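Local coordinates for uncharacterized DUF364 family protein (Pyrococcus horikoshii, PDB 3NPG) that is of unknown function but may take part in heavy-metal chelation, with a domain related to the NADP-binding Rossmann folds, at residues K117-I122 and R130-K135. Numbering follows the deposited sequence.
Sequences KRIAII and RTLKEK
A small, wholly apolar helix-on-sheet contact joins strand 118-122 to the C-terminal part of helix 126-132, where L132 lies against I119 and I121 in the buried layer between helix and sheet. No hydrogen bond links the two segments; three side chains carry the packing, and together they bury 118 Å². I119 and I121, two residues apart on the strand, both turn their CB toward the helix and reach out with their CD1 methyls, while L132 answers with both branches of its fork. Its CD2 meets CD1 of I119 at 4.1 Å, and its CD1 approaches CD1 of I121 at 3.9 Å. CD1 of L132 also lies 4.2 Å from CD1 of I119, so this one methyl touches both isoleucines. In each isoleucine CG1 stands anti to the carbonyl carbon (chi1 -57° in I119, -64° in I121), and an extended chi2 carries CD1 outward from the strand. The leucine crosses I119 at about a right angle but meets I121 more obliquely. The segments belong to a right-handed beta-alpha-beta crossover, in which helix 126-132 leads from strand 118-122 to the neighbouring parallel strand 137-141, as in the Rossmann-like folds to which this family is related. The backbones stay well apart, CA of I119 and CA of L132 being 8.3 Å from each other, a gap spanned by the side chains. N of K135 donates a backbone hydrogen bond to O of L132 (3.2 Å). Around L132 the apolar layer continues through V138 and I169 on the adjoining strands and I111 of helix 107-112, which also touches I119. On the other side of the strand, A120 packs on F141 and I122 on I168 and A170.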
loop_
_atom_site.group_PDB
_atom_site.type_symbol
_atom_site.label_atom_id
_atom_site.label_comp_id
_atom_site.label_asym_id
_atom_site.label_seq_id
_atom_site.Cartn_x
_atom_site.Cartn_y
_atom_site.Cartn_z
ATOM N N LYS A 117 -13.268 21.089 22.563
ATOM C CA LYS A 117 -11.845 21.262 22.900
ATOM C C LYS A 117 -10.968 20.352 22.030
ATOM O O LYS A 117 -10.007 20.823 21.409
ATOM C CB LYS A 117 -11.597 20.978 24.402
ATOM C CG LYS A 117 -10.127 21.110 24.817
ATOM C CD LYS A 117 -9.921 20.831 26.303
ATOM C CE LYS A 117 -8.463 20.918 26.709
ATOM N NZ LYS A 117 -7.943 22.306 26.630
ATOM N N ARG A 118 -11.285 19.044 22.009
ATOM C CA ARG A 118 -10.542 18.064 21.229
ATOM C C ARG A 118 -11.410 17.447 20.166
ATOM O O ARG A 118 -12.534 17.031 20.445
ATOM C CB ARG A 118 -9.944 16.983 22.132
ATOM C CG ARG A 118 -8.716 17.452 22.888
ATOM C CD ARG A 118 -8.126 16.358 23.735
ATOM N NE ARG A 118 -8.930 16.107 24.926
ATOM C CZ ARG A 118 -8.721 16.696 26.095
ATOM N NH1 ARG A 118 -7.720 17.556 26.245
ATOM N NH2 ARG A 118 -9.496 16.416 27.131
ATOM N N ILE A 119 -10.905 17.403 18.939
ATOM C CA ILE A 119 -11.631 16.857 17.799
ATOM C C ILE A 119 -10.886 15.662 17.201
ATOM O O ILE A 119 -9.675 15.734 16.991
ATOM C CB ILE A 119 -11.889 17.971 16.715
ATOM C CG1 ILE A 119 -12.664 19.169 17.307
ATOM C CG2 ILE A 119 -12.616 17.399 15.497
ATOM C CD1 ILE A 119 -12.778 20.342 16.396
ATOM N N ALA A 120 -11.617 14.575 16.896
ATOM C CA ALA A 120 -11.051 13.426 16.199
ATOM C C ALA A 120 -11.559 13.417 14.771
ATOM O O ALA A 120 -12.770 13.355 14.552
ATOM C CB ALA A 120 -11.437 12.134 16.900
ATOM N N ILE A 121 -10.646 13.566 13.791
ATOM C CA ILE A 121 -11.015 13.573 12.378
ATOM C C ILE A 121 -10.650 12.243 11.724
ATOM O O ILE A 121 -9.468 11.921 11.587
ATOM C CB ILE A 121 -10.413 14.807 11.627
ATOM C CG1 ILE A 121 -10.995 16.128 12.183
ATOM C CG2 ILE A 121 -10.641 14.696 10.110
ATOM C CD1 ILE A 121 -10.454 17.419 11.492
ATOM N N ILE A 122 -11.669 11.438 11.378
ATOM C CA ILE A 122 -11.471 10.144 10.722
ATOM C C ILE A 122 -11.589 10.324 9.210
ATOM O O ILE A 122 -12.644 10.722 8.707
ATOM C CB ILE A 122 -12.450 9.076 11.283
ATOM C CG1 ILE A 122 -12.240 8.891 12.804
ATOM C CG2 ILE A 122 -12.300 7.748 10.543
ATOM C CD1 ILE A 122 -13.493 8.773 13.581
ATOM N N ARG A 130 -7.098 21.789 8.090
ATOM C CA ARG A 130 -6.403 23.083 8.123
ATOM C C ARG A 130 -7.180 24.143 8.910
ATOM O O ARG A 130 -6.577 24.931 9.642
ATOM C CB ARG A 130 -6.119 23.578 6.695
ATOM N N THR A 131 -8.517 24.154 8.765
ATOM C CA THR A 131 -9.385 25.129 9.430
ATOM C C THR A 131 -9.490 24.867 10.946
ATOM O O THR A 131 -9.508 25.813 11.731
ATOM C CB THR A 131 -10.779 25.148 8.761
ATOM O OG1 THR A 131 -10.629 25.168 7.340
ATOM C CG2 THR A 131 -11.627 26.332 9.209
ATOM N N LEU A 132 -9.571 23.586 11.348
ATOM C CA LEU A 132 -9.762 23.217 12.754
ATOM C C LEU A 132 -8.455 23.110 13.556
ATOM O O LEU A 132 -8.472 23.317 14.771
ATOM C CB LEU A 132 -10.564 21.912 12.866
ATOM C CG LEU A 132 -11.991 21.949 12.308
ATOM C CD1 LEU A 132 -12.556 20.584 12.226
ATOM C CD2 LEU A 132 -12.895 22.833 13.150
ATOM N N LYS A 133 -7.331 22.770 12.890
ATOM C CA LYS A 133 -6.031 22.610 13.563
ATOM C C LYS A 133 -5.523 23.924 14.211
ATOM O O LYS A 133 -4.706 23.873 15.133
ATOM C CB LYS A 133 -4.983 22.045 12.592
ATOM C CG LYS A 133 -4.049 21.039 13.240
ATOM C CD LYS A 133 -3.065 20.460 12.236
ATOM N N GLU A 134 -6.027 25.088 13.742
ATOM C CA GLU A 134 -5.594 26.401 14.248
ATOM C C GLU A 134 -6.422 26.905 15.458
ATOM O O GLU A 134 -6.001 27.849 16.132
ATOM C CB GLU A 134 -5.579 27.454 13.114
ATOM C CG GLU A 134 -6.951 27.733 12.512
ATOM C CD GLU A 134 -6.963 28.695 11.338
ATOM O OE1 GLU A 134 -5.974 28.713 10.568
ATOM O OE2 GLU A 134 -8.001 29.364 11.138
ATOM N N LYS A 135 -7.601 26.300 15.712
ATOM C CA LYS A 135 -8.457 26.729 16.824
ATOM C C LYS A 135 -8.742 25.602 17.837
ATOM O O LYS A 135 -9.131 25.888 18.974
ATOM C CB LYS A 135 -9.771 27.328 16.297
#